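Local coordinates for chromosome replication initiation inhibitor protein (Agrobacterium tumefaciens, PDB 3FD3) that probably acts as a DNA-binding transcription regulator of the LysR family, this chain being its C-terminal substrate-binding part, at residues R86-G91 with A95-A100. Sequence-based numbering, arbitrary orientation.
Sequences RHFADG and AALARA
Phe88 fits its ring into a hollow formed by Ala96, Leu97 and Ala100, and so packs the loop after helix 81-87 against the short helix 94-97 and the residues after it, in the LysR substrate-binding domain. Helix 81-87 ends here. A type I beta turn from Phe88 to Gly91, closed by Gly91 N to Phe88 O at 3.1 Å, reverses the chain toward the short helix 94-97. The methyl of Ala96 meets the ring at its edge, near the ring plane, with CB 3.5 Å from Phe88 CD1. The CZ end of the ring meets the other two. Phe88 CZ lies 3.7 Å from Leu97 CD2 and 3.6 Å from Ala100 CB. Phe88 CG stands anti to its own carbonyl carbon (chi1 -62°), which carries the ring across to the second segment. The buried methyl of Ala100 is a small knob between two residues: Ala100 CB touches the Phe88 ring and lies 3.8 Å from His87 CB. Phe83, one helical turn before His87, packs on both Phe88 and Ala100 and accepts a hydrogen bond from His87 ND1 at its backbone O. Ala96 CB is likewise shared, since beyond the ring it approaches His87 O and Gly91 O. Leu97 also touches Val92 of the link between the segments, and Val124 and Trp147 from elsewhere in the domain. The polar link between the segments is a water. The water oxygen donates to His87 O at 2.7 Å and to Ala96 O at 2.8 Å, and Ala96 O also accepts from Arg99 N and Ala100 N.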
loop_
_atom_site.group_PDB
_atom_site.type_symbol
_atom_site.label_atom_id
_atom_site.label_comp_id
_atom_site.label_asym_id
_atom_site.label_seq_id
_atom_site.Cartn_x
_atom_site.Cartn_y
_atom_site.Cartn_z
ATOM N N ARG A 86 4.593 -18.797 -19.919
ATOM C CA ARG A 86 3.642 -18.323 -20.921
ATOM C C ARG A 86 4.261 -17.251 -21.813
ATOM O O ARG A 86 3.984 -17.203 -23.000
ATOM C CB ARG A 86 2.421 -17.757 -20.219
ATOM C CG ARG A 86 1.525 -18.831 -19.602
ATOM C CD ARG A 86 0.451 -18.197 -18.800
ATOM N NE ARG A 86 -0.481 -17.476 -19.650
ATOM C CZ ARG A 86 -1.087 -16.328 -19.336
ATOM N NH1 ARG A 86 -0.756 -15.670 -18.217
ATOM N NH2 ARG A 86 -1.947 -15.782 -20.211
ATOM N N HIS A 87 5.118 -16.412 -21.240
ATOM C CA HIS A 87 5.577 -15.187 -21.912
ATOM C C HIS A 87 7.035 -15.155 -22.301
ATOM O O HIS A 87 7.418 -14.379 -23.198
ATOM C CB HIS A 87 5.292 -13.983 -21.025
ATOM C CG HIS A 87 3.843 -13.775 -20.773
ATOM N ND1 HIS A 87 3.261 -14.046 -19.554
ATOM C CD2 HIS A 87 2.851 -13.330 -21.579
ATOM C CE1 HIS A 87 1.971 -13.765 -19.623
ATOM N NE2 HIS A 87 1.701 -13.323 -20.835
ATOM N N PHE A 88 7.840 -15.989 -21.653
ATOM C CA PHE A 88 9.263 -16.045 -21.914
ATOM C C PHE A 88 9.689 -17.499 -22.147
ATOM O O PHE A 88 10.725 -17.931 -21.641
ATOM C CB PHE A 88 10.045 -15.415 -20.741
ATOM C CG PHE A 88 9.737 -13.948 -20.507
ATOM C CD1 PHE A 88 9.929 -13.010 -21.527
ATOM C CD2 PHE A 88 9.275 -13.504 -19.267
ATOM C CE1 PHE A 88 9.648 -11.658 -21.329
ATOM C CE2 PHE A 88 8.984 -12.176 -19.047
ATOM C CZ PHE A 88 9.171 -11.226 -20.079
ATOM N N ALA A 89 8.870 -18.248 -22.892
ATOM C CA ALA A 89 9.125 -19.662 -23.149
ATOM C C ALA A 89 10.474 -19.852 -23.840
ATOM O O ALA A 89 11.204 -20.768 -23.473
ATOM C CB ALA A 89 8.009 -20.294 -23.984
ATOM N N ASP A 90 10.824 -18.993 -24.805
ATOM C CA ASP A 90 12.163 -19.079 -25.432
ATOM C C ASP A 90 13.120 -17.931 -25.014
ATOM O O ASP A 90 13.981 -17.503 -25.797
ATOM C CB ASP A 90 12.080 -19.280 -26.957
ATOM C CG ASP A 90 11.459 -18.101 -27.720
ATOM O OD1 ASP A 90 11.018 -18.333 -28.889
ATOM O OD2 ASP A 90 11.445 -16.962 -27.207
ATOM N N GLY A 91 12.962 -17.480 -23.763
ATOM C CA GLY A 91 13.883 -16.558 -23.100
ATOM C C GLY A 91 13.349 -15.153 -22.955
ATOM O O GLY A 91 12.341 -14.783 -23.556
ATOM N N ALA A 95 11.919 -9.160 -28.249
ATOM C CA ALA A 95 10.650 -9.502 -28.873
ATOM C C ALA A 95 9.639 -9.914 -27.814
ATOM O O ALA A 95 8.471 -9.471 -27.837
ATOM C CB ALA A 95 10.837 -10.631 -29.925
ATOM N N ALA A 96 10.085 -10.750 -26.879
ATOM C CA ALA A 96 9.202 -11.221 -25.800
ATOM C C ALA A 96 8.754 -10.091 -24.877
ATOM O O ALA A 96 7.595 -10.024 -24.464
ATOM C CB ALA A 96 9.880 -12.330 -25.003
ATOM N N LEU A 97 9.671 -9.178 -24.560
ATOM C CA LEU A 97 9.353 -8.049 -23.676
ATOM C C LEU A 97 8.392 -7.064 -24.319
ATOM O O LEU A 97 7.678 -6.341 -23.630
ATOM C CB LEU A 97 10.626 -7.330 -23.243
ATOM C CG LEU A 97 11.427 -8.034 -22.152
ATOM C CD1 LEU A 97 12.866 -7.473 -22.152
ATOM C CD2 LEU A 97 10.731 -7.910 -20.771
ATOM N N ALA A 98 8.334 -7.061 -25.644
ATOM C CA ALA A 98 7.389 -6.199 -26.340
ATOM C C ALA A 98 5.969 -6.720 -26.235
ATOM O O ALA A 98 5.033 -5.998 -26.578
ATOM C CB ALA A 98 7.796 -6.038 -27.831
ATOM N N ARG A 99 5.812 -7.968 -25.787
ATOM C CA ARG A 99 4.508 -8.615 -25.686
ATOM C C ARG A 99 4.059 -9.040 -24.277
ATOM O O ARG A 99 2.874 -9.258 -24.083
ATOM C CB ARG A 99 4.481 -9.837 -26.603
ATOM C CG ARG A 99 4.717 -9.474 -28.057
ATOM C CD ARG A 99 4.727 -10.701 -28.917
ATOM N NE ARG A 99 4.652 -10.363 -30.335
ATOM C CZ ARG A 99 3.522 -10.086 -31.000
ATOM N NH1 ARG A 99 2.339 -10.068 -30.379
ATOM N NH2 ARG A 99 3.574 -9.807 -32.300
ATOM N N ALA A 100 4.977 -9.180 -23.322
ATOM C CA ALA A 100 4.661 -9.701 -21.993
ATOM C C ALA A 100 4.089 -8.569 -21.133
ATOM O O ALA A 100 4.653 -7.476 -21.143
ATOM C CB ALA A 100 5.914 -10.243 -21.337
HETATM O O HOH W 1 6.011 -12.358 -24.375
#